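Local coordinates for uncharacterized protein (Bacteroides ovatus, PDB 3NQK) that is of unknown function but pairs an N-terminal, probably immunoglobulin-like (E-set) domain with a BT_3044-like C-terminal domain, at residues 13-18 with 41-46; 59-64 with 93-98; 129-134 with 146-151. All blocks are in the same frame, centred on the assembly; numbering follows the deposited sequence. Where two conformers were deposited one is given.

Contact 1. Residues 13-18 with 41-46; sequences VSFKAP and YQLPII
I46, K16 and F15 bury the most surface where residues 13-15 run along 41-46, their directions 163° apart and therefore antiparallel. I46 is held by its main chain at both ends: I46 N donates to S14 O at 2.7 Å, and S14 N returns a bond of 2.9 Å to I46 O, which marks S14 and I46 as a hydrogen-bonded pair. A chi2 of 67° folds the I46 side chain so that its CD1 reaches K16 CB at 3.7 Å. Just past the strand end, K16 N still bonds P44 O at 2.9 Å, although tilted 28° from the carbonyl plane, while the lysine's outer chain leads away from the partner strand. F15 pairs with I45 without backbone bonds, and both side chains turn to the opposite face. There F15 CD1 meets L43 CD2 at 3.6 Å, the side chains crossing at about a right angle, and I45 CG1 at 4.0 Å, where they run alongside. The other L43 methyl, CD1, stands 3.9 Å from A17 N; an alanine at L43 would remove both branches and is likely to open a gap beside the F15 ring. The F15 and I45 face packs on I61 of strand 57-63 and, through F15, on L129 and I131 of strand 125-133. K16, P44 and I46 instead meet Q309, T308 and M257 of the second subunit, and strand 107-115 continues the sheet beyond strand 38-48.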
ATOM      1  N   VAL A  13       6.174 -18.689  15.965  1.00 55.87           N
ATOM      2  CA  VAL A  13       6.656 -17.411  15.438  1.00 49.75           C
ATOM      3  C   VAL A  13       7.243 -17.608  14.060  1.00 48.78           C
ATOM      4  O   VAL A  13       8.156 -18.387  13.894  1.00 49.48           O
ATOM      5  CB  VAL A  13       7.744 -16.820  16.328  1.00 50.98           C
ATOM      6  CG1 VAL A  13       8.295 -15.501  15.716  1.00 41.82           C
ATOM      7  CG2 VAL A  13       7.215 -16.587  17.717  1.00 46.13           C
ATOM      8  N   SER A  14       6.767 -16.832  13.085  1.00 46.53           N
ATOM      9  CA  SER A  14       7.189 -17.002  11.706  1.00 44.43           C
ATOM     10  C   SER A  14       7.161 -15.705  10.894  1.00 44.50           C
ATOM     11  O   SER A  14       6.634 -14.687  11.340  1.00 45.41           O
ATOM     12  CB  SER A  14       6.302 -18.014  11.026  1.00 44.60           C
ATOM     13  OG  SER A  14       4.981 -17.541  10.959  1.00 38.86           O
ATOM     14  N   PHE A  15       7.738 -15.774   9.691  1.00 44.86           N
ATOM     15  CA  PHE A  15       7.790 -14.651   8.768  1.00 45.57           C
ATOM     16  C   PHE A  15       6.561 -14.652   7.894  1.00 46.71           C
ATOM     17  O   PHE A  15       6.035 -15.710   7.568  1.00 44.90           O
ATOM     18  CB  PHE A  15       9.010 -14.776   7.849  1.00 45.20           C
ATOM     19  CG  PHE A  15      10.336 -14.773   8.571  1.00 46.17           C
ATOM     20  CD1 PHE A  15      10.871 -13.587   9.070  1.00 46.34           C
ATOM     21  CD2 PHE A  15      11.098 -15.920   8.642  1.00 47.26           C
ATOM     22  CE1 PHE A  15      12.100 -13.567   9.674  1.00 45.85           C
ATOM     23  CE2 PHE A  15      12.338 -15.905   9.248  1.00 51.10           C
ATOM     24  CZ  PHE A  15      12.838 -14.725   9.770  1.00 49.49           C
ATOM     25  N   LYS A  16       6.119 -13.472   7.473  1.00 50.68           N
ATOM     26  CA  LYS A  16       5.005 -13.390   6.521  1.00 55.39           C
ATOM     27  C   LYS A  16       5.310 -12.426   5.381  1.00 55.89           C
ATOM     28  O   LYS A  16       5.050 -11.220   5.474  1.00 55.40           O
ATOM     29  CB  LYS A  16       3.712 -12.983   7.223  1.00 57.40           C
ATOM     30  CG  LYS A  16       2.476 -13.716   6.705  1.00 65.11           C
ATOM     31  CD  LYS A  16       2.494 -15.216   7.127  1.00 73.24           C
ATOM     32  CE  LYS A  16       1.153 -15.908   6.835  1.00 79.68           C
ATOM     33  NZ  LYS A  16       0.722 -15.742   5.393  1.00 76.32           N
ATOM     34  N   ALA A  17       5.863 -12.965   4.304  1.00 58.04           N
ATOM     35  CA  ALA A  17       6.082 -12.189   3.105  1.00 60.03           C
ATOM     36  C   ALA A  17       4.712 -11.844   2.480  1.00 64.40           C
ATOM     37  O   ALA A  17       3.684 -12.438   2.855  1.00 63.86           O
ATOM     38  CB  ALA A  17       6.932 -12.963   2.127  1.00 56.89           C
ATOM     39  N   PRO A  18       4.692 -10.873   1.538  1.00 68.29           N
ATOM     40  CA  PRO A  18       3.444 -10.471   0.855  1.00 70.20           C
ATOM     41  C   PRO A  18       2.731 -11.640   0.135  1.00 70.34           C
ATOM     42  O   PRO A  18       1.504 -11.712   0.138  1.00 70.84           O
ATOM     43  CB  PRO A  18       3.919  -9.419  -0.167  1.00 71.35           C
ATOM     44  CG  PRO A  18       5.224  -8.909   0.368  1.00 69.70           C
ATOM     45  CD  PRO A  18       5.846 -10.038   1.134  1.00 67.77           C
ATOM     46  N   TYR A  41      13.374  -2.932   2.813  1.00 45.23           N
ATOM     47  CA  TYR A  41      12.285  -3.869   2.710  1.00 43.59           C
ATOM     48  C   TYR A  41      11.847  -4.289   4.093  1.00 43.96           C
ATOM     49  O   TYR A  41      12.665  -4.673   4.927  1.00 45.01           O
ATOM     50  CB  TYR A  41      12.697  -5.093   1.913  1.00 42.53           C
ATOM     51  CG  TYR A  41      11.566  -6.059   1.698  1.00 46.62           C
ATOM     52  CD1 TYR A  41      10.611  -5.828   0.713  1.00 52.75           C
ATOM     53  CD2 TYR A  41      11.425  -7.188   2.497  1.00 46.23           C
ATOM     54  CE1 TYR A  41       9.551  -6.697   0.524  1.00 50.89           C
ATOM     55  CE2 TYR A  41      10.379  -8.069   2.305  1.00 53.35           C
ATOM     56  CZ  TYR A  41       9.442  -7.814   1.314  1.00 54.60           C
ATOM     57  OH  TYR A  41       8.399  -8.684   1.117  1.00 66.40           O
ATOM     58  N   GLN A  42      10.549  -4.264   4.321  1.00 43.79           N
ATOM     59  CA  GLN A  42      10.006  -4.603   5.606  1.00 43.09           C
ATOM     60  C   GLN A  42       9.331  -5.967   5.570  1.00 43.36           C
ATOM     61  O   GLN A  42       8.340  -6.167   4.847  1.00 44.95           O
ATOM     62  CB  GLN A  42       9.029  -3.532   6.043  1.00 43.79           C
ATOM     63  CG  GLN A  42       9.679  -2.159   6.158  1.00 48.94           C
ATOM     64  CD  GLN A  42       8.788  -1.143   6.789  1.00 49.17           C
ATOM     65  OE1 GLN A  42       7.815  -0.708   6.191  1.00 56.91           O
ATOM     66  NE2 GLN A  42       9.133  -0.724   7.996  1.00 50.51           N
ATOM     67  N   LEU A  43       9.875  -6.899   6.361  1.00 40.17           N
ATOM     68  CA  LEU A  43       9.382  -8.257   6.433  1.00 38.99           C
ATOM     69  C   LEU A  43       8.712  -8.498   7.770  1.00 40.47           C
ATOM     70  O   LEU A  43       9.347  -8.430   8.815  1.00 37.91           O
ATOM     71  CB  LEU A  43      10.532  -9.234   6.255  1.00 40.62           C
ATOM     72  CG  LEU A  43      10.191 -10.706   6.336  1.00 37.88           C
ATOM     73  CD1 LEU A  43       9.155 -11.059   5.299  1.00 36.74           C
ATOM     74  CD2 LEU A  43      11.466 -11.533   6.145  1.00 38.87           C
ATOM     75  N   PRO A  44       7.415  -8.761   7.744  1.00 42.13           N
ATOM     76  CA  PRO A  44       6.695  -8.961   8.968  1.00 41.61           C
ATOM     77  C   PRO A  44       7.075 -10.230   9.698  1.00 41.19           C
ATOM     78  O   PRO A  44       7.236 -11.289   9.080  1.00 39.91           O
ATOM     79  CB  PRO A  44       5.245  -9.052   8.507  1.00 41.62           C
ATOM     80  CG  PRO A  44       5.198  -8.304   7.265  1.00 43.32           C
ATOM     81  CD  PRO A  44       6.514  -8.448   6.624  1.00 42.32           C
ATOM     82  N   ILE A  45       7.205 -10.112  11.013  1.00 41.41           N
ATOM     83  CA  ILE A  45       7.368 -11.248  11.877  1.00 41.87           C
ATOM     84  C   ILE A  45       6.070 -11.381  12.682  1.00 42.78           C
ATOM     85  O   ILE A  45       5.606 -10.413  13.298  1.00 41.77           O
ATOM     86  CB  ILE A  45       8.555 -11.071  12.791  1.00 42.72           C
ATOM     87  CG1 ILE A  45       9.836 -10.976  11.953  1.00 46.69           C
ATOM     88  CG2 ILE A  45       8.648 -12.210  13.745  1.00 36.38           C
ATOM     89  CD1 ILE A  45      11.062 -10.749  12.765  1.00 56.70           C
ATOM     90  N   ILE A  46       5.472 -12.567  12.621  1.00 41.47           N
ATOM     91  CA  ILE A  46       4.142 -12.797  13.134  1.00 42.71           C
ATOM     92  C   ILE A  46       4.143 -13.855  14.216  1.00 43.64           C
ATOM     93  O   ILE A  46       4.803 -14.886  14.081  1.00 44.25           O
ATOM     94  CB  ILE A  46       3.195 -13.261  11.979  1.00 43.26           C
ATOM     95  CG1 ILE A  46       2.643 -12.064  11.236  1.00 50.39           C
ATOM     96  CG2 ILE A  46       2.068 -14.057  12.496  1.00 45.86           C
ATOM     97  CD1 ILE A  46       3.670 -11.308  10.494  1.00 60.88           C
TER
HETATM   98  O   HOH W   1       3.387 -17.556  12.776  1.00 42.69           O

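Contact 2. Residues 59-64 with 93-98; sequences IHIAVD and YEFPET. With EDO (1,2-ethanediol), chain C.
I61 N donates to E97 O at 2.8 Å, and next to it H60 and T98 face each other as an antiparallel non-hydrogen-bonded pair with CA atoms 4.7 Å apart. T98 CA adds a C-H contact to I59 O at 3.2 Å. The end-to-end directions of the touching parts differ by 151°, and the regular pairing does not extend to Y93-P96. This fits a chain that changes sheets: strand 93-94 pairs with strand 107-115 in one sheet, whereas strand 98-101 joins strand 57-63 in the other, so that 93-98 crosses between the layers of what is probably an immunoglobulin-like sandwich. Beside the H60-T98 pair, E97 bends at chi2 (-91°) and brings its carboxylate to the imidazole. H60 ND1 donates to E97 OE2 at 2.9 Å, in the ring plane and on the syn side of the carboxylate, with a weak second bond to OE1; the two planes lie 59° apart. T98 OG1 sits over one face of the imidazole, offset toward its rim, and donates to E97 OE1 from above the carboxylate plane, so the E97 carboxylate has two side-chain donors. F95 turns toward the strand, its CE1 3.9 Å from I61 CB and its ring edge near V63 CG2. One F95 face carries a 1,2-ethanediol, probably from the crystallisation liquor, whose O1 accepts from F95 N at 3.0 Å and donates to E94 OE1 at 2.7 Å.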
ATOM      1  N   ILE A  59      13.217 -11.824  19.708  1.00 53.12           N
ATOM      2  CA  ILE A  59      13.391 -12.803  18.641  1.00 50.62           C
ATOM      3  C   ILE A  59      14.712 -12.596  17.957  1.00 50.39           C
ATOM      4  O   ILE A  59      15.093 -11.471  17.668  1.00 53.21           O
ATOM      5  CB  ILE A  59      12.243 -12.694  17.611  1.00 49.99           C
ATOM      6  CG1 ILE A  59      10.907 -13.053  18.282  1.00 53.86           C
ATOM      7  CG2 ILE A  59      12.496 -13.618  16.402  1.00 52.98           C
ATOM      8  CD1 ILE A  59       9.684 -12.519  17.566  1.00 52.94           C
ATOM      9  N   HIS A  60      15.429 -13.679  17.710  1.00 50.12           N
ATOM     10  CA  HIS A  60      16.742 -13.581  17.063  1.00 49.51           C
ATOM     11  C   HIS A  60      16.685 -14.128  15.653  1.00 46.54           C
ATOM     12  O   HIS A  60      16.164 -15.225  15.424  1.00 46.73           O
ATOM     13  CB  HIS A  60      17.798 -14.330  17.873  1.00 51.69           C
ATOM     14  CG  HIS A  60      18.054 -13.736  19.228  1.00 57.71           C
ATOM     15  ND1 HIS A  60      19.204 -13.035  19.530  1.00 66.30           N
ATOM     16  CD2 HIS A  60      17.311 -13.746  20.361  1.00 57.67           C
ATOM     17  CE1 HIS A  60      19.156 -12.639  20.791  1.00 69.07           C
ATOM     18  NE2 HIS A  60      18.019 -13.057  21.317  1.00 60.05           N
ATOM     19  N   ILE A  61      17.215 -13.349  14.700  1.00 44.45           N
ATOM     20  CA  ILE A  61      17.239 -13.731  13.298  1.00 42.41           C
ATOM     21  C   ILE A  61      18.683 -13.875  12.838  1.00 44.74           C
ATOM     22  O   ILE A  61      19.534 -13.065  13.191  1.00 48.99           O
ATOM     23  CB  ILE A  61      16.594 -12.658  12.411  1.00 42.34           C
ATOM     24  CG1 ILE A  61      15.314 -12.095  13.053  1.00 43.62           C
ATOM     25  CG2 ILE A  61      16.317 -13.215  11.042  1.00 34.72           C
ATOM     26  CD1 ILE A  61      14.185 -13.026  13.029  1.00 49.98           C
ATOM     27  N   ALA A  62      18.949 -14.878  12.017  1.00 44.74           N
ATOM     28  CA  ALA A  62      20.300 -15.091  11.491  1.00 45.85           C
ATOM     29  C   ALA A  62      20.253 -15.563  10.054  1.00 45.54           C
ATOM     30  O   ALA A  62      19.290 -16.227   9.631  1.00 42.27           O
ATOM     31  CB  ALA A  62      21.066 -16.103  12.355  1.00 46.30           C
ATOM     32  N   VAL A  63      21.272 -15.178   9.287  1.00 45.96           N
ATOM     33  CA  VAL A  63      21.419 -15.649   7.936  1.00 47.57           C
ATOM     34  C   VAL A  63      21.726 -17.155   8.007  1.00 50.78           C
ATOM     35  O   VAL A  63      22.446 -17.594   8.890  1.00 52.88           O
ATOM     36  CB  VAL A  63      22.554 -14.902   7.222  1.00 48.48           C
ATOM     37  CG1 VAL A  63      22.763 -15.446   5.811  1.00 43.66           C
ATOM     38  CG2 VAL A  63      22.255 -13.403   7.192  1.00 47.81           C
ATOM     39  N   ASP A  64      21.107 -17.943   7.129  1.00 52.39           N
ATOM     40  CA  ASP A  64      21.237 -19.406   7.184  1.00 54.71           C
ATOM     41  C   ASP A  64      21.883 -19.961   5.914  1.00 57.46           C
ATOM     42  O   ASP A  64      21.197 -20.364   4.972  1.00 54.33           O
ATOM     43  CB  ASP A  64      19.870 -20.057   7.409  1.00 54.54           C
ATOM     44  CG  ASP A  64      19.959 -21.579   7.595  1.00 57.16           C
ATOM     45  OD1 ASP A  64      21.081 -22.106   7.765  1.00 65.19           O
ATOM     46  OD2 ASP A  64      18.899 -22.235   7.602  1.00 55.85           O
ATOM     47  N   TYR A  93      23.402  -5.937   2.268  1.00 51.82           N
ATOM     48  CA  TYR A  93      22.230  -5.882   3.172  1.00 49.00           C
ATOM     49  C   TYR A  93      22.605  -5.742   4.655  1.00 50.18           C
ATOM     50  O   TYR A  93      23.670  -6.147   5.070  1.00 51.81           O
ATOM     51  CB  TYR A  93      21.392  -7.143   3.005  1.00 47.16           C
ATOM     52  CG  TYR A  93      22.047  -8.366   3.593  1.00 46.12           C
ATOM     53  CD1 TYR A  93      21.962  -8.639   4.957  1.00 45.17           C
ATOM     54  CD2 TYR A  93      22.805  -9.209   2.807  1.00 37.75           C
ATOM     55  CE1 TYR A  93      22.593  -9.731   5.502  1.00 48.57           C
ATOM     56  CE2 TYR A  93      23.436 -10.312   3.345  1.00 42.74           C
ATOM     57  CZ  TYR A  93      23.320 -10.575   4.686  1.00 48.93           C
ATOM     58  OH  TYR A  93      23.965 -11.654   5.218  1.00 54.49           O
ATOM     59  N   GLU A  94      21.671  -5.214   5.445  1.00 52.24           N
ATOM     60  CA  GLU A  94      21.804  -5.144   6.919  1.00 54.38           C
ATOM     61  C   GLU A  94      20.430  -5.309   7.535  1.00 50.13           C
ATOM     62  O   GLU A  94      19.459  -4.849   6.984  1.00 48.05           O
ATOM     63  CB  GLU A  94      22.385  -3.778   7.373  1.00 58.43           C
ATOM     64  CG  GLU A  94      23.884  -3.516   6.986  1.00 74.25           C
ATOM     65  CD  GLU A  94      24.896  -4.283   7.888  1.00 89.31           C
ATOM     66  OE1 GLU A  94      24.464  -5.145   8.693  1.00 99.00           O
ATOM     67  OE2 GLU A  94      26.115  -4.013   7.780  1.00 90.37           O
ATOM     68  N   PHE A  95      20.350  -5.999   8.664  1.00 48.37           N
ATOM     69  CA  PHE A  95      19.109  -6.034   9.439  1.00 46.30           C
ATOM     70  C   PHE A  95      19.426  -6.317  10.894  1.00 47.45           C
ATOM     71  O   PHE A  95      20.426  -6.937  11.198  1.00 48.80           O
ATOM     72  CB  PHE A  95      18.129  -7.077   8.885  1.00 44.18           C
ATOM     73  CG  PHE A  95      18.620  -8.466   8.973  1.00 37.83           C
ATOM     74  CD1 PHE A  95      18.513  -9.174  10.143  1.00 41.35           C
ATOM     75  CD2 PHE A  95      19.184  -9.080   7.882  1.00 43.79           C
ATOM     76  CE1 PHE A  95      19.005 -10.460  10.233  1.00 43.34           C
ATOM     77  CE2 PHE A  95      19.660 -10.381   7.966  1.00 39.25           C
ATOM     78  CZ  PHE A  95      19.589 -11.054   9.137  1.00 36.12           C
ATOM     79  N   PRO A  96      18.574  -5.853  11.804  1.00 49.82           N
ATOM     80  CA  PRO A  96      18.866  -6.070  13.213  1.00 52.72           C
ATOM     81  C   PRO A  96      18.757  -7.544  13.605  1.00 53.83           C
ATOM     82  O   PRO A  96      17.840  -8.241  13.169  1.00 52.68           O
ATOM     83  CB  PRO A  96      17.804  -5.213  13.943  1.00 52.75           C
ATOM     84  CG  PRO A  96      16.780  -4.896  12.936  1.00 51.33           C
ATOM     85  CD  PRO A  96      17.447  -4.932  11.601  1.00 51.60           C
ATOM     86  N   GLU A  97      19.714  -8.005  14.401  1.00 55.88           N
ATOM     87  CA  GLU A  97      19.774  -9.393  14.823  1.00 56.88           C
ATOM     88  C   GLU A  97      18.585  -9.733  15.737  1.00 56.32           C
ATOM     89  O   GLU A  97      18.122 -10.876  15.763  1.00 56.12           O
ATOM     90  CB  GLU A  97      21.105  -9.651  15.541  1.00 58.51           C
ATOM     91  CG  GLU A  97      21.456 -11.135  15.759  1.00 68.84           C
ATOM     92  CD  GLU A  97      20.958 -11.681  17.086  1.00 76.24           C
ATOM     93  OE1 GLU A  97      20.646 -10.871  17.989  1.00 79.95           O
ATOM     94  OE2 GLU A  97      20.907 -12.926  17.232  1.00 80.91           O
ATOM     95  N   THR A  98      18.068  -8.717  16.436  1.00 54.54           N
ATOM     96  CA  THR A  98      16.978  -8.898  17.390  1.00 54.69           C
ATOM     97  C   THR A  98      15.750  -8.016  17.078  1.00 54.13           C
ATOM     98  O   THR A  98      15.877  -6.830  16.729  1.00 54.45           O
ATOM     99  CB  THR A  98      17.460  -8.605  18.839  1.00 55.77           C
ATOM    100  OG1 THR A  98      18.124  -9.762  19.364  1.00 58.37           O
ATOM    101  CG2 THR A  98      16.287  -8.245  19.755  1.00 60.37           C
TER
HETATM  102  C1  EDO C 402      22.926  -8.644   9.684  1.00 62.44           C
HETATM  103  O1  EDO C 402      22.977  -7.240   9.363  1.00 54.49           O
HETATM  104  C2  EDO C 402      23.058  -8.841  11.200  1.00 70.33           C
HETATM  105  O2  EDO C 402      22.092  -9.801  11.665  1.00 70.74           O

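Contact 3. Residues 129-134 with 146-151; sequences LTIVDD and NYAKAL
Y147 has the one aromatic ring here, and I131 O approaches that ring obliquely; the nearest approach is made by Y147 CB, 3.6 Å from I131 O. The Y147 side chain also packs against Y139. The segments form the closing rungs of a long-looped beta-hairpin in one sheet of the probable immunoglobulin-like sandwich: strands 125-133 and 149-157 are consecutive in the chain, and their segments 129-131 and 149-151 run 174° apart. The evidence is in the bonding pattern. L129 and A150 make a reciprocal pair, with L129 N to A150 O at 2.8 Å and A150 N to L129 O at the same length, whereas T130 and K149 sit opposite each other as a non-hydrogen-bonded pair, their CA atoms 4.4 Å apart. Side chains alternate accordingly. T130 and K149 lie side by side on one face, pointing the same way. K149 has two conformers; in one, a bend at chi4 (63°) brings NZ to T130 OG1 at 3.3 Å, a weak and doubtful bond. L129 and A150 share the other face, where A150 packs on F15 of strand 12-15 and L129 on F95. Two residues beyond L129, I131 N donates to A148 O at 3.0 Å, the last main-chain bond between the segments before 132 turns a corner. Alongside it, chi2 of I131 is extended, and this carries its CD1 to 4.0 Å from A148 CB.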
ATOM      1  N   LEU A 129      16.862 -16.373   5.644  1.00 40.88           N
ATOM      2  CA  LEU A 129      16.681 -15.985   7.037  1.00 41.77           C
ATOM      3  C   LEU A 129      16.053 -17.105   7.814  1.00 42.40           C
ATOM      4  O   LEU A 129      15.137 -17.773   7.337  1.00 41.55           O
ATOM      5  CB  LEU A 129      15.797 -14.751   7.136  1.00 41.20           C
ATOM      6  CG  LEU A 129      16.304 -13.527   6.382  1.00 42.08           C
ATOM      7  CD1 LEU A 129      15.293 -12.382   6.473  1.00 39.86           C
ATOM      8  CD2 LEU A 129      17.640 -13.107   6.911  1.00 36.56           C
ATOM      9  N   THR A 130      16.563 -17.322   9.013  1.00 43.40           N
ATOM     10  CA  THR A 130      16.031 -18.318   9.900  1.00 44.70           C
ATOM     11  C   THR A 130      15.865 -17.684  11.283  1.00 44.36           C
ATOM     12  O   THR A 130      16.609 -16.764  11.657  1.00 42.24           O
ATOM     13  CB  THR A 130      16.978 -19.560   9.991  1.00 46.81           C
ATOM     14  OG1 THR A 130      16.309 -20.645  10.645  1.00 53.60           O
ATOM     15  CG2 THR A 130      18.247 -19.216  10.766  1.00 53.19           C
ATOM     16  N   ILE A 131      14.853 -18.123  12.006  1.00 45.85           N
ATOM     17  CA  ILE A 131      14.630 -17.659  13.365  1.00 46.81           C
ATOM     18  C   ILE A 131      15.272 -18.640  14.287  1.00 50.19           C
ATOM     19  O   ILE A 131      14.734 -19.728  14.520  1.00 51.50           O
ATOM     20  CB  ILE A 131      13.144 -17.572  13.682  1.00 45.99           C
ATOM     21  CG1 ILE A 131      12.520 -16.439  12.894  1.00 48.05           C
ATOM     22  CG2 ILE A 131      12.921 -17.356  15.178  1.00 49.99           C
ATOM     23  CD1 ILE A 131      11.091 -16.272  13.135  1.00 55.03           C
ATOM     24  N   VAL A 132      16.438 -18.272  14.815  1.00 51.42           N
ATOM     25  CA  VAL A 132      17.202 -19.166  15.675  1.00 53.70           C
ATOM     26  C   VAL A 132      16.686 -19.198  17.154  1.00 55.51           C
ATOM     27  O   VAL A 132      17.092 -20.054  17.924  1.00 58.42           O
ATOM     28  CB  VAL A 132      18.731 -18.816  15.635  1.00 54.42           C
ATOM     29  CG1 VAL A 132      19.244 -18.901  14.215  1.00 51.68           C
ATOM     30  CG2 VAL A 132      18.994 -17.428  16.209  1.00 53.26           C
ATOM     31  N   ASP A 133      15.792 -18.265  17.512  1.00 55.49           N
ATOM     32  CA  ASP A 133      15.173 -18.216  18.885  1.00 56.94           C
ATOM     33  C   ASP A 133      13.883 -17.393  18.846  1.00 54.96           C
ATOM     34  O   ASP A 133      13.919 -16.204  18.539  1.00 53.95           O
ATOM     35  CB  ASP A 133      16.147 -17.604  19.911  1.00 57.34           C
ATOM     36  CG  ASP A 133      15.509 -17.435  21.332  1.00 61.78           C
ATOM     37  OD1 ASP A 133      14.528 -18.147  21.662  1.00 63.65           O
ATOM     38  OD2 ASP A 133      16.017 -16.606  22.114  1.00 59.95           O
ATOM     39  N   ASP A 134      12.754 -18.024  19.185  1.00 55.20           N
ATOM     40  CA  ASP A 134      11.417 -17.361  19.072  1.00 54.41           C
ATOM     41  C   ASP A 134      11.015 -16.549  20.309  1.00 56.05           C
ATOM     42  O   ASP A 134       9.846 -16.162  20.448  1.00 56.42           O
ATOM     43  CB  ASP A 134      10.307 -18.395  18.728  1.00 53.27           C
ATOM     44  CG  ASP A 134      10.046 -19.403  19.858  1.00 56.90           C
ATOM     45  OD1 ASP A 134      10.603 -19.254  20.969  1.00 58.53           O
ATOM     46  OD2 ASP A 134       9.264 -20.343  19.627  1.00 68.52           O
ATOM     47  N   ASN A 146      12.037 -27.291  15.380  1.00104.72           N
ATOM     48  CA  ASN A 146      11.840 -27.007  13.932  1.00100.79           C
ATOM     49  C   ASN A 146      11.603 -25.491  13.700  1.00 94.96           C
ATOM     50  O   ASN A 146      10.552 -24.953  14.052  1.00 95.33           O
ATOM     51  CB  ASN A 146      10.674 -27.818  13.379  1.00101.89           C
ATOM     52  CG  ASN A 146      10.574 -27.734  11.867  1.00104.68           C
ATOM     53  OD1 ASN A 146      11.539 -27.366  11.186  1.00109.73           O
ATOM     54  ND2 ASN A 146       9.409 -28.079  11.332  1.00105.48           N
ATOM     55  N   TYR A 147      12.552 -24.850  13.020  1.00 88.44           N
ATOM     56  CA  TYR A 147      12.648 -23.377  12.992  1.00 83.40           C
ATOM     57  C   TYR A 147      11.960 -22.744  11.775  1.00 73.95           C
ATOM     58  O   TYR A 147      11.915 -23.343  10.686  1.00 72.33           O
ATOM     59  CB  TYR A 147      14.137 -22.964  13.016  1.00 86.23           C
ATOM     60  CG  TYR A 147      15.049 -23.973  13.740  1.00 98.19           C
ATOM     61  CD1 TYR A 147      15.220 -23.927  15.138  1.00106.62           C
ATOM     62  CD2 TYR A 147      15.712 -24.995  13.023  1.00106.55           C
ATOM     63  CE1 TYR A 147      16.033 -24.873  15.808  1.00110.66           C
ATOM     64  CE2 TYR A 147      16.526 -25.943  13.683  1.00109.09           C
ATOM     65  CZ  TYR A 147      16.680 -25.874  15.073  1.00110.73           C
ATOM     66  OH  TYR A 147      17.473 -26.797  15.722  1.00106.42           O
ATOM     67  N   ALA A 148      11.460 -21.513  11.958  1.00 63.37           N
ATOM     68  CA  ALA A 148      10.798 -20.765  10.883  1.00 54.53           C
ATOM     69  C   ALA A 148      11.834 -20.188   9.939  1.00 51.82           C
ATOM     70  O   ALA A 148      12.793 -19.551  10.369  1.00 48.81           O
ATOM     71  CB  ALA A 148       9.969 -19.674  11.449  1.00 52.50           C
ATOM     72  N   LYS A 149      11.608 -20.344   8.649  1.00 50.20           N
ATOM     73  CA  LYS A 149      12.576 -19.859   7.689  0.50 49.97           C
ATOM     74  C   LYS A 149      11.941 -18.993   6.623  1.00 48.74           C
ATOM     75  O   LYS A 149      10.728 -18.954   6.477  1.00 49.81           O
ATOM     76  CB  LYS A 149      13.352 -21.036   7.068  0.50 50.55           C
ATOM     77  CG  LYS A 149      14.444 -21.631   8.023  0.50 54.87           C
ATOM     78  CD  LYS A 149      14.988 -22.984   7.532  0.50 56.54           C
ATOM     79  CE  LYS A 149      16.095 -23.527   8.458  0.50 58.48           C
ATOM     80  NZ  LYS A 149      15.618 -23.817   9.834  0.50 61.50           N
ATOM     81  N   ALA A 150      12.783 -18.235   5.935  1.00 47.40           N
ATOM     82  CA  ALA A 150      12.356 -17.372   4.851  1.00 45.06           C
ATOM     83  C   ALA A 150      13.491 -17.315   3.821  1.00 43.22           C
ATOM     84  O   ALA A 150      14.624 -16.984   4.154  1.00 45.31           O
ATOM     85  CB  ALA A 150      12.027 -15.995   5.366  1.00 42.71           C
ATOM     86  N   LEU A 151      13.206 -17.733   2.599  1.00 41.29           N
ATOM     87  CA  LEU A 151      14.208 -17.698   1.542  1.00 39.11           C
ATOM     88  C   LEU A 151      13.834 -16.616   0.555  1.00 39.27           C
ATOM     89  O   LEU A 151      13.037 -16.835  -0.390  1.00 39.96           O
ATOM     90  CB  LEU A 151      14.328 -19.053   0.868  1.00 37.12           C
ATOM     91  CG  LEU A 151      14.686 -20.197   1.831  1.00 43.33           C
ATOM     92  CD1 LEU A 151      14.683 -21.564   1.111  1.00 37.20           C
ATOM     93  CD2 LEU A 151      16.039 -19.933   2.508  1.00 39.31           C
TER

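From the N terminus, contact 1 comes first, joining strand 12-15 to strand 38-48 and closing a loop that contains strand 27-32. Contact 2 follows, closing the segment with helix 65-76 between strand 57-63 and residues 93-98; contact 3 then closes the partly unmodelled loop between strands 125-133 and 149-157. The three are in series, and none nests or crosses. They meet across the sandwich: V13 and I45 of contact 1 touch I59 of contact 2, while V13 O packs against A148 CB of contact 3. Strands 57-63 and 125-133, of contacts 2 and 3, are neighbours in one sheet, where A62 O and T130 N probably form a hydrogen bond, as do H60 N and D133 O.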